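Local coordinates for protein inactive Zymogen C11 Protease (PDB 6MZO) that is an inactive zymogen of a clostripain-like (family C11) cysteine peptidase, which in its mature form would probably cleave peptide bonds, at residues A[247-251]-A[252-256]; A[257-260]-A[261-264]; A[280-283]-A[284-288]; A[345-349]-A[350-354]. All blocks are in the same frame, centred on the assembly; numbering follows the deposited sequence.

Contact 1 (A[247-251]-A[252-256])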
loop_
_atom_site.group_PDB
_atom_site.type_symbol
_atom_site.label_atom_id
_atom_site.label_comp_id
_atom_site.label_asym_id
_atom_site.label_seq_id
_atom_site.Cartn_x
_atom_site.Cartn_y
_atom_site.Cartn_z
ATOM N N HIS A 247 14.757 15.921 -14.301
ATOM C CA HIS A 247 15.220 17.164 -13.668
ATOM C C HIS A 247 15.388 18.299 -14.682
ATOM O O HIS A 247 15.545 19.484 -14.277
ATOM C CB HIS A 247 16.532 16.938 -12.891
ATOM C CG HIS A 247 17.746 16.818 -13.761
ATOM N ND1 HIS A 247 17.759 16.110 -14.943
ATOM C CD2 HIS A 247 18.981 17.350 -13.637
ATOM C CE1 HIS A 247 18.945 16.208 -15.509
ATOM N NE2 HIS A 247 19.701 16.970 -14.744
ATOM N N ASP A 248 15.358 18.000 -15.986
ATOM C CA ASP A 248 15.558 19.051 -16.976
ATOM C C ASP A 248 14.327 19.243 -17.851
ATOM O O ASP A 248 14.381 19.863 -18.953
ATOM C CB ASP A 248 16.813 18.767 -17.828
ATOM C CG ASP A 248 16.686 17.523 -18.706
ATOM O OD1 ASP A 248 15.798 16.680 -18.474
ATOM O OD2 ASP A 248 17.486 17.424 -19.671
ATOM N N LYS A 249 13.203 18.729 -17.377
ATOM C CA LYS A 249 11.965 18.800 -18.193
ATOM C C LYS A 249 11.181 20.027 -17.705
ATOM O O LYS A 249 10.933 20.153 -16.488
ATOM C CB LYS A 249 11.107 17.520 -18.066
ATOM C CG LYS A 249 11.780 16.211 -18.611
ATOM C CD LYS A 249 12.001 16.389 -20.109
ATOM C CE LYS A 249 12.805 15.197 -20.708
ATOM N NZ LYS A 249 14.197 14.939 -20.137
ATOM N N THR A 250 10.804 20.889 -18.627
ATOM C CA THR A 250 9.971 22.014 -18.228
ATOM C C THR A 250 8.503 21.563 -18.082
ATOM O O THR A 250 8.117 20.474 -18.543
ATOM C CB THR A 250 10.018 23.152 -19.248
ATOM O OG1 THR A 250 9.436 22.680 -20.476
ATOM C CG2 THR A 250 11.475 23.663 -19.486
ATOM N N GLU A 251 7.677 22.390 -17.436
ATOM C CA GLU A 251 6.261 22.085 -17.380
ATOM C C GLU A 251 5.717 21.878 -18.784
ATOM O O GLU A 251 4.954 20.933 -19.014
ATOM C CB GLU A 251 5.452 23.198 -16.682
ATOM C CG GLU A 251 5.404 23.117 -15.181
ATOM C CD GLU A 251 4.145 23.774 -14.621
ATOM O OE1 GLU A 251 3.567 24.635 -15.326
ATOM O OE2 GLU A 251 3.723 23.396 -13.498
ATOM N N SER A 252 6.135 22.720 -19.732
ATOM C CA SER A 252 5.624 22.552 -21.087
ATOM C C SER A 252 6.041 21.198 -21.697
ATOM O O SER A 252 5.237 20.514 -22.357
ATOM C CB SER A 252 6.082 23.714 -22.006
ATOM O OG SER A 252 5.507 24.955 -21.579
ATOM N N ASP A 253 7.274 20.773 -21.449
ATOM C CA ASP A 253 7.697 19.402 -21.844
ATOM C C ASP A 253 6.803 18.298 -21.227
ATOM O O ASP A 253 6.445 17.327 -21.887
ATOM C CB ASP A 253 9.143 19.121 -21.405
ATOM C CG ASP A 253 10.171 20.033 -22.036
ATOM O OD1 ASP A 253 9.946 20.594 -23.149
ATOM O OD2 ASP A 253 11.257 20.169 -21.427
ATOM N N LEU A 254 6.492 18.416 -19.942
ATOM C CA LEU A 254 5.691 17.407 -19.275
ATOM C C LEU A 254 4.270 17.361 -19.841
ATOM O O LEU A 254 3.684 16.291 -20.060
ATOM C CB LEU A 254 5.653 17.678 -17.757
ATOM C CG LEU A 254 7.058 17.635 -17.185
ATOM C CD1 LEU A 254 6.967 18.165 -15.709
ATOM C CD2 LEU A 254 7.632 16.208 -17.134
ATOM N N PHE A 255 3.747 18.546 -20.091
ATOM C CA PHE A 255 2.360 18.658 -20.501
ATOM C C PHE A 255 2.180 18.169 -21.925
ATOM O O PHE A 255 1.065 17.854 -22.347
ATOM C CB PHE A 255 1.881 20.114 -20.394
ATOM C CG PHE A 255 1.772 20.641 -18.954
ATOM C CD1 PHE A 255 1.823 19.777 -17.854
ATOM C CD2 PHE A 255 1.627 21.991 -18.735
ATOM C CE1 PHE A 255 1.725 20.295 -16.590
ATOM C CE2 PHE A 255 1.501 22.526 -17.460
ATOM C CZ PHE A 255 1.552 21.668 -16.375
ATOM N N ALA A 256 3.263 18.102 -22.677
ATOM C CA ALA A 256 3.201 17.563 -24.035
ATOM C C ALA A 256 3.023 16.027 -24.093
ATOM O O ALA A 256 2.676 15.458 -25.156
ATOM C CB ALA A 256 4.472 17.998 -24.829
#
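Thr250 and Asp253 grip each other in a reciprocal pair of bonds, the capping box at the start of helix 251-255. Asp253 N donates to Thr250 OG1 at 3.0 Å, and Thr250 N donates in turn to Asp253 OD2 at 2.9 Å, reaching that oxygen from above the carboxylate plane, 45° out of it. A chi1 of 65° sets OG1 between the backbone N and the carbonyl carbon, facing the amide of Asp253. Behind the cap the first helical bonds follow, Leu254 N to Thr250 O at 3.0 Å and Phe255 N to Glu251 O at 2.9 Å. Glu251 O does a second job, sitting over one face of the Phe255 ring toward its rim, while the Glu251 side chain runs beside that ring and brings OE1 to 3.6 Å from Phe255 CE2. On the flank, Lys249 CB packs on Leu254 CD2 at 3.8 Å; the lysine chain then bends at chi2 and chi4, bringing NZ to a hydrogen bond with Leu245 O and a salt bridge with Asp248 OD1 at 2.9 Å. The turn lies at the surface, joining helix 235-246 to helix 251-255, with Leu254 buried against Tyr281 of helix 278-283 and Leu285 just after it.

Contact 2 (A[257-260]-A[261-264])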
loop_
_atom_site.group_PDB
_atom_site.type_symbol
_atom_site.label_atom_id
_atom_site.label_comp_id
_atom_site.label_asym_id
_atom_site.label_seq_id
_atom_site.Cartn_x
_atom_site.Cartn_y
_atom_site.Cartn_z
ATOM N N VAL A 257 3.222 15.326 -22.986
ATOM C CA VAL A 257 2.973 13.897 -22.989
ATOM C C VAL A 257 1.477 13.617 -23.085
ATOM O O VAL A 257 0.719 14.072 -22.227
ATOM C CB VAL A 257 3.495 13.227 -21.719
ATOM C CG1 VAL A 257 3.090 11.745 -21.687
ATOM C CG2 VAL A 257 5.003 13.497 -21.525
ATOM N N PRO A 258 1.054 12.831 -24.083
ATOM C CA PRO A 258 -0.393 12.607 -24.238
ATOM C C PRO A 258 -0.925 11.445 -23.385
ATOM O O PRO A 258 -0.701 10.259 -23.671
ATOM C CB PRO A 258 -0.532 12.297 -25.741
ATOM C CG PRO A 258 0.731 11.558 -26.086
ATOM C CD PRO A 258 1.838 12.113 -25.115
ATOM N N VAL A 259 -1.669 11.783 -22.336
ATOM C CA VAL A 259 -2.141 10.721 -21.440
ATOM C C VAL A 259 -3.113 9.754 -22.101
ATOM O O VAL A 259 -3.303 8.656 -21.617
ATOM C CB VAL A 259 -2.819 11.245 -20.176
ATOM C CG1 VAL A 259 -1.808 12.015 -19.348
ATOM C CG2 VAL A 259 -4.042 12.080 -20.545
ATOM N N SER A 260 -3.743 10.189 -23.182
ATOM C CA SER A 260 -4.703 9.343 -23.879
ATOM C C SER A 260 -4.038 8.108 -24.489
ATOM O O SER A 260 -4.716 7.123 -24.815
ATOM C CB SER A 260 -5.390 10.164 -24.953
ATOM O OG SER A 260 -4.440 10.519 -25.947
ATOM N N GLU A 261 -2.697 8.154 -24.561
ATOM C CA GLU A 261 -1.883 7.065 -25.094
ATOM C C GLU A 261 -1.339 6.164 -23.982
ATOM O O GLU A 261 -0.753 5.120 -24.282
ATOM C CB GLU A 261 -0.678 7.608 -25.871
ATOM C CG GLU A 261 -1.041 8.495 -27.034
ATOM C CD GLU A 261 -1.900 7.761 -27.989
ATOM O OE1 GLU A 261 -1.449 6.718 -28.503
ATOM O OE2 GLU A 261 -3.046 8.198 -28.183
ATOM N N LEU A 262 -1.490 6.582 -22.722
ATOM C CA LEU A 262 -0.816 5.880 -21.626
ATOM C C LEU A 262 -1.656 4.787 -20.999
ATOM O O LEU A 262 -2.874 4.883 -20.974
ATOM C CB LEU A 262 -0.442 6.843 -20.488
ATOM C CG LEU A 262 0.624 7.881 -20.806
ATOM C CD1 LEU A 262 0.803 8.834 -19.577
ATOM C CD2 LEU A 262 1.927 7.163 -21.145
ATOM N N GLN A 263 -0.994 3.759 -20.437
ATOM C CA GLN A 263 -1.711 2.744 -19.727
ATOM C C GLN A 263 -2.292 3.321 -18.424
ATOM O O GLN A 263 -1.563 3.753 -17.543
ATOM C CB GLN A 263 -0.778 1.553 -19.387
ATOM C CG GLN A 263 -1.335 0.556 -18.333
ATOM C CD GLN A 263 -2.441 -0.303 -18.851
ATOM O OE1 GLN A 263 -2.290 -0.997 -19.863
ATOM N NE2 GLN A 263 -3.578 -0.270 -18.192
ATOM N N ILE A 264 -3.608 3.270 -18.304
ATOM C CA ILE A 264 -4.239 3.770 -17.062
ATOM C C ILE A 264 -3.908 2.889 -15.849
ATOM O O ILE A 264 -3.893 1.659 -15.992
ATOM C CB ILE A 264 -5.774 3.818 -17.236
ATOM C CG1 ILE A 264 -6.121 4.922 -18.165
ATOM C CG2 ILE A 264 -6.504 4.067 -15.870
ATOM C CD1 ILE A 264 -7.550 4.761 -18.670
#
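Val257 lays its CG1 methyl 4.3 Å from Leu262 CD1, a loose apolar touch made from the buried side of the loop, where the valine also meets Tyr281 and Leu285. Pro258 comes next and contributes twice. Its carbonyl takes the first turn bond, Glu261 N to Pro258 O at 3.0 Å. Its ring meets the glutamate, CG of Pro258 lying 3.7 Å from CG of Glu261, and the glutamate chain bends at chi2 (-59°), folding its carboxylate back toward Ser260. With Val259 the same i to i+3 pattern repeats, Leu262 N to Val259 O at 3.0 Å; two such bonds in succession make a short 3-10 turn, set in the loop between helix 251-255 and strand 275-277. The side chain of Val259 crosses that of Leu262 at a slant, CG1 standing 4.1 Å from Leu262 CD1, and both also rest on Tyr276 of that strand. Ser260, at the outer side of the turn, has its OG 3.5 Å from Glu261 OE2. Past the turn, Gln263 pairs its backbone with Asp277; its OE1 accepts from Asn326 N and Lys327 N, and its NE2 donates to Pro324 O and, at 2.9 Å and on an in-plane lone pair, to Ile264 O.

Contact 3 (A[280-283]-A[284-288])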
loop_
_atom_site.group_PDB
_atom_site.type_symbol
_atom_site.label_atom_id
_atom_site.label_comp_id
_atom_site.label_asym_id
_atom_site.label_seq_id
_atom_site.Cartn_x
_atom_site.Cartn_y
_atom_site.Cartn_z
ATOM N N ASP A 280 5.553 3.061 -18.666
ATOM C CA ASP A 280 4.947 3.635 -19.834
ATOM C C ASP A 280 5.192 5.151 -19.879
ATOM O O ASP A 280 5.621 5.659 -20.859
ATOM C CB ASP A 280 3.469 3.298 -19.873
ATOM C CG ASP A 280 2.839 3.497 -21.242
ATOM O OD1 ASP A 280 3.557 3.654 -22.196
ATOM O OD2 ASP A 280 1.632 3.484 -21.301
ATOM N N TYR A 281 4.931 5.829 -18.782
ATOM C CA TYR A 281 5.154 7.260 -18.716
ATOM C C TYR A 281 6.609 7.606 -18.984
ATOM O O TYR A 281 6.911 8.418 -19.802
ATOM C CB TYR A 281 4.747 7.792 -17.356
ATOM C CG TYR A 281 4.938 9.269 -17.162
ATOM C CD1 TYR A 281 4.529 10.159 -18.112
ATOM C CD2 TYR A 281 5.505 9.755 -16.020
ATOM C CE1 TYR A 281 4.700 11.513 -17.930
ATOM C CE2 TYR A 281 5.672 11.098 -15.822
ATOM C CZ TYR A 281 5.262 11.965 -16.787
ATOM O OH TYR A 281 5.425 13.289 -16.605
ATOM N N VAL A 282 7.502 6.982 -18.254
ATOM C CA VAL A 282 8.927 7.249 -18.435
ATOM C C VAL A 282 9.377 6.987 -19.869
ATOM O O VAL A 282 10.177 7.776 -20.436
ATOM C CB VAL A 282 9.801 6.364 -17.392
ATOM C CG1 VAL A 282 11.251 6.316 -17.840
ATOM C CG2 VAL A 282 9.679 6.952 -16.012
ATOM N N SER A 283 8.808 5.967 -20.521
ATOM C CA SER A 283 9.187 5.686 -21.908
ATOM C C SER A 283 8.850 6.850 -22.889
ATOM O O SER A 283 9.444 6.957 -23.966
ATOM C CB SER A 283 8.511 4.367 -22.400
ATOM O OG SER A 283 7.155 4.645 -22.773
ATOM N N ARG A 284 7.946 7.752 -22.489
ATOM C CA ARG A 284 7.585 8.927 -23.299
ATOM C C ARG A 284 8.539 10.094 -23.164
ATOM O O ARG A 284 8.527 11.015 -23.981
ATOM C CB ARG A 284 6.200 9.470 -22.935
ATOM C CG ARG A 284 5.073 8.471 -22.892
ATOM C CD ARG A 284 5.082 7.641 -24.097
ATOM N NE ARG A 284 4.263 6.444 -23.936
ATOM C CZ ARG A 284 3.287 6.090 -24.773
ATOM N NH1 ARG A 284 3.012 6.861 -25.856
ATOM N NH2 ARG A 284 2.596 4.983 -24.535
ATOM N N LEU A 285 9.370 10.067 -22.153
ATOM C CA LEU A 285 10.254 11.186 -21.827
ATOM C C LEU A 285 11.725 10.813 -21.918
ATOM O O LEU A 285 12.555 11.667 -22.278
ATOM C CB LEU A 285 9.963 11.681 -20.420
ATOM C CG LEU A 285 8.623 12.427 -20.264
ATOM C CD1 LEU A 285 8.366 12.668 -18.796
ATOM C CD2 LEU A 285 8.669 13.789 -20.992
ATOM N N ALA A 286 12.043 9.556 -21.580
ATOM C CA ALA A 286 13.449 9.117 -21.555
ATOM C C ALA A 286 14.091 8.968 -22.908
ATOM O O ALA A 286 13.468 8.519 -23.885
ATOM C CB ALA A 286 13.553 7.750 -20.810
ATOM N N THR A 287 15.386 9.290 -22.974
ATOM C CA THR A 287 16.206 8.891 -24.104
ATOM C C THR A 287 16.348 7.351 -24.027
ATOM O O THR A 287 15.963 6.758 -23.048
ATOM C CB THR A 287 17.593 9.522 -24.072
ATOM O OG1 THR A 287 18.276 9.055 -22.888
ATOM C CG2 THR A 287 17.485 11.009 -24.038
ATOM N N GLU A 288 16.844 6.735 -25.097
ATOM C CA GLU A 288 16.998 5.288 -25.102
ATOM C C GLU A 288 17.931 4.870 -23.982
ATOM O O GLU A 288 17.660 3.903 -23.266
ATOM C CB GLU A 288 17.523 4.796 -26.430
ATOM C CG GLU A 288 17.588 3.275 -26.524
ATOM C CD GLU A 288 18.315 2.835 -27.777
ATOM O OE1 GLU A 288 19.147 1.891 -27.707
ATOM O OE2 GLU A 288 18.075 3.472 -28.837
HETATM O O HOH W 1 12.096 5.896 -23.978
#
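This is a local contact at the C-terminal end of helix 278-283, where the chain leaves the helix and heads for helix 288-301. Its polar anchor is the i to i+4 salt bridge between Asp280 and Arg284: NH2 of Arg284 meets Asp280 OD1 at 2.9 Å, on the syn side of the carboxylate and within 1° of the guanidinium plane, although the two flat groups are turned 52° apart. A bend at chi2 (-48°) swings the arginine back toward the helix, and its NE adds weak bonds to OD1 and O of Asp280. The other carboxylate oxygen, OD2, accepts from Gln263 N, so this aspartate also holds the preceding loop. Ser283 OG donates to Asp280 O at 2.7 Å. On the buried flank, Leu285 CD1 lies 3.8 Å from Tyr281 CZ, and Ala286 CB touches Val282 CG1 at 4.0 Å; Val282 and Leu285 also rest on Leu245 and Phe246 of helix 235-246. A water donates to both Ser283 O and Ala286 O, bridging them across the helix exit. Val282 O takes Leu285 N at 3.0 Å and Ala286 N at 2.8 Å; i+3 and i+4 bonds sharing one carbonyl are a common way for an alpha-helix to end.

Contact 4 (A[345-349]-A[350-354])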
loop_
_atom_site.group_PDB
_atom_site.type_symbol
_atom_site.label_atom_id
_atom_site.label_comp_id
_atom_site.label_asym_id
_atom_site.label_seq_id
_atom_site.Cartn_x
_atom_site.Cartn_y
_atom_site.Cartn_z
ATOM N N GLU A 345 0.204 21.375 -8.333
ATOM C CA GLU A 345 0.805 22.171 -7.274
ATOM C C GLU A 345 0.880 21.339 -5.946
ATOM O O GLU A 345 1.899 21.370 -5.259
ATOM C CB GLU A 345 0.050 23.497 -7.098
ATOM C CG GLU A 345 -1.108 23.469 -6.144
ATOM C CD GLU A 345 -1.844 24.811 -6.067
ATOM O OE1 GLU A 345 -1.975 25.510 -7.111
ATOM O OE2 GLU A 345 -2.262 25.161 -4.937
ATOM N N TRP A 346 -0.155 20.564 -5.637
ATOM C CA TRP A 346 -0.115 19.633 -4.509
ATOM C C TRP A 346 1.072 18.673 -4.607
ATOM O O TRP A 346 1.763 18.411 -3.625
ATOM C CB TRP A 346 -1.429 18.832 -4.452
ATOM C CG TRP A 346 -1.435 17.755 -3.471
ATOM C CD1 TRP A 346 -1.727 17.861 -2.132
ATOM C CD2 TRP A 346 -1.153 16.400 -3.715
ATOM N NE1 TRP A 346 -1.614 16.637 -1.529
ATOM C CE2 TRP A 346 -1.272 15.717 -2.483
ATOM C CE3 TRP A 346 -0.804 15.674 -4.864
ATOM C CZ2 TRP A 346 -1.053 14.340 -2.369
ATOM C CZ3 TRP A 346 -0.573 14.285 -4.730
ATOM C CH2 TRP A 346 -0.703 13.658 -3.489
ATOM N N TYR A 347 1.303 18.172 -5.802
ATOM C CA TYR A 347 2.347 17.211 -6.023
ATOM C C TYR A 347 3.708 17.725 -5.631
ATOM O O TYR A 347 4.576 16.936 -5.286
ATOM C CB TYR A 347 2.363 16.823 -7.493
ATOM C CG TYR A 347 3.125 15.570 -7.816
ATOM C CD1 TYR A 347 2.714 14.293 -7.354
ATOM C CD2 TYR A 347 4.247 15.670 -8.608
ATOM C CE1 TYR A 347 3.413 13.133 -7.746
ATOM C CE2 TYR A 347 4.967 14.547 -8.991
ATOM C CZ TYR A 347 4.551 13.290 -8.538
ATOM O OH TYR A 347 5.279 12.232 -8.956
ATOM N N LYS A 348 3.891 19.051 -5.703
ATOM C CA LYS A 348 5.206 19.664 -5.467
ATOM C C LYS A 348 5.701 19.532 -4.025
ATOM O O LYS A 348 6.897 19.686 -3.761
ATOM C CB LYS A 348 5.191 21.127 -5.910
ATOM C CG LYS A 348 5.056 21.219 -7.460
ATOM C CD LYS A 348 5.021 22.677 -7.955
ATOM C CE LYS A 348 5.063 22.692 -9.468
ATOM N NZ LYS A 348 4.684 24.022 -10.035
ATOM N N ASP A 349 4.820 19.135 -3.120
ATOM C CA ASP A 349 5.266 18.949 -1.760
ATOM C C ASP A 349 5.727 17.529 -1.504
ATOM O O ASP A 349 6.194 17.256 -0.399
ATOM C CB ASP A 349 4.164 19.291 -0.788
ATOM C CG ASP A 349 3.852 20.782 -0.771
ATOM O OD1 ASP A 349 4.810 21.581 -0.837
ATOM O OD2 ASP A 349 2.654 21.118 -0.720
ATOM N N LEU A 350 5.558 16.602 -2.460
ATOM C CA LEU A 350 6.038 15.211 -2.200
ATOM C C LEU A 350 7.563 15.063 -2.298
ATOM O O LEU A 350 8.210 15.681 -3.143
ATOM C CB LEU A 350 5.410 14.253 -3.207
ATOM C CG LEU A 350 3.911 14.088 -3.026
ATOM C CD1 LEU A 350 3.431 13.157 -4.097
ATOM C CD2 LEU A 350 3.631 13.511 -1.665
ATOM N N GLU A 351 8.141 14.211 -1.449
ATOM C CA GLU A 351 9.558 13.988 -1.490
ATOM C C GLU A 351 10.062 13.507 -2.856
ATOM O O GLU A 351 11.131 13.941 -3.317
ATOM C CB GLU A 351 9.929 12.940 -0.424
ATOM C CG GLU A 351 11.403 12.807 -0.176
ATOM C CD GLU A 351 11.705 11.789 0.938
ATOM O OE1 GLU A 351 10.749 11.205 1.487
ATOM O OE2 GLU A 351 12.897 11.635 1.317
ATOM N N TRP A 352 9.313 12.606 -3.488
ATOM C CA TRP A 352 9.679 12.146 -4.832
ATOM C C TRP A 352 9.824 13.335 -5.810
ATOM O O TRP A 352 10.798 13.436 -6.543
ATOM C CB TRP A 352 8.649 11.127 -5.355
ATOM C CG TRP A 352 8.912 10.688 -6.781
ATOM C CD1 TRP A 352 8.347 11.221 -7.894
ATOM C CD2 TRP A 352 9.784 9.627 -7.206
ATOM N NE1 TRP A 352 8.834 10.546 -9.040
ATOM C CE2 TRP A 352 9.702 9.559 -8.630
ATOM C CE3 TRP A 352 10.632 8.756 -6.531
ATOM C CZ2 TRP A 352 10.458 8.650 -9.387
ATOM C CZ3 TRP A 352 11.356 7.811 -7.267
ATOM C CH2 TRP A 352 11.282 7.794 -8.682
ATOM N N TYR A 353 8.856 14.226 -5.858
ATOM C CA TYR A 353 8.981 15.386 -6.723
ATOM C C TYR A 353 10.230 16.230 -6.440
ATOM O O TYR A 353 10.939 16.637 -7.361
ATOM C CB TYR A 353 7.739 16.261 -6.596
ATOM C CG TYR A 353 7.848 17.508 -7.453
ATOM C CD1 TYR A 353 7.559 17.449 -8.824
ATOM C CD2 TYR A 353 8.296 18.686 -6.931
ATOM C CE1 TYR A 353 7.688 18.581 -9.620
ATOM C CE2 TYR A 353 8.422 19.845 -7.742
ATOM C CZ TYR A 353 8.115 19.754 -9.077
ATOM O OH TYR A 353 8.251 20.924 -9.847
ATOM N N LYS A 354 10.468 16.552 -5.166
ATOM C CA LYS A 354 11.597 17.351 -4.807
ATOM C C LYS A 354 12.923 16.725 -5.220
ATOM O O LYS A 354 13.824 17.423 -5.731
ATOM C CB LYS A 354 11.576 17.606 -3.294
ATOM C CG LYS A 354 10.326 18.369 -2.848
ATOM C CD LYS A 354 10.321 18.525 -1.312
ATOM C CE LYS A 354 9.011 19.138 -0.787
ATOM N NZ LYS A 354 9.045 19.087 0.733
HETATM O O HOH W 2 8.414 16.275 1.729
#
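Lys348 lays its aliphatic chain over one face of the Tyr353 ring, a CH-pi contact in which CG stands 4.0 Å from the ring centroid and 26° off the normal. The two side chains run alongside each other, pointing the same way, and the lysine's extended chain carries CE on to 3.7 Å from Tyr353 OH. A tight turn links two helices here: helix 341-347 gives way to a type I turn from Tyr347 to Leu350, closed by Leu350 N to Tyr347 O at 3.0 Å, and Leu350 is the N-cap residue of helix 351-357. Tyr347 fills the inside of this turn. Its CG is anti to the backbone N (chi1 -164°), which sends the ring between the two helices, where Leu350 CD1 approaches CD1 of Tyr347 to 3.5 Å and Tyr353 CD1 lies 3.8 Å from the other ortho carbon, Tyr347 CD2. The two tyrosine rings meet obliquely, their planes inclined at 69°. At its far end the Tyr347 hydroxyl is hydrogen-bonded to Glu169 OE2 of helix 168-173, passing Trp352 CD1 at 3.4 Å. Leu350 and Trp346 also pack on Trp120, Leu350 touches Ile143 and Asn144 of helix 143-150, and Glu351 makes a salt bridge to Arg175. On the exposed side, Lys354 stretches back over the turn: its CE comes to 3.4 Å from Asp349 O, and one water accepts from Lys354 NZ while donating to that same Asp349 O.

In the fold
Following the chain from the N terminus, the contacts come in series, none nested in or crossing another. Contact 1 starts helix 251-255 after helix 235-246; contact 2 follows directly and closes a turn on the way to strand 275-277; contact 3 ends helix 278-283, and contact 4 makes the turn between the last two helices. The first three form one patch: contacts 1 and 3 pack together, with Lys249 CE against Leu285 O, while contact 2 joins contact 3 through Gln263 and Asp280. Contact 4 stands apart, its centre about 15 Å from that of contact 1 and about 20 Å from that of contact 3, reaching contact 1 by a long, weak ion pair between Lys348 and Glu251.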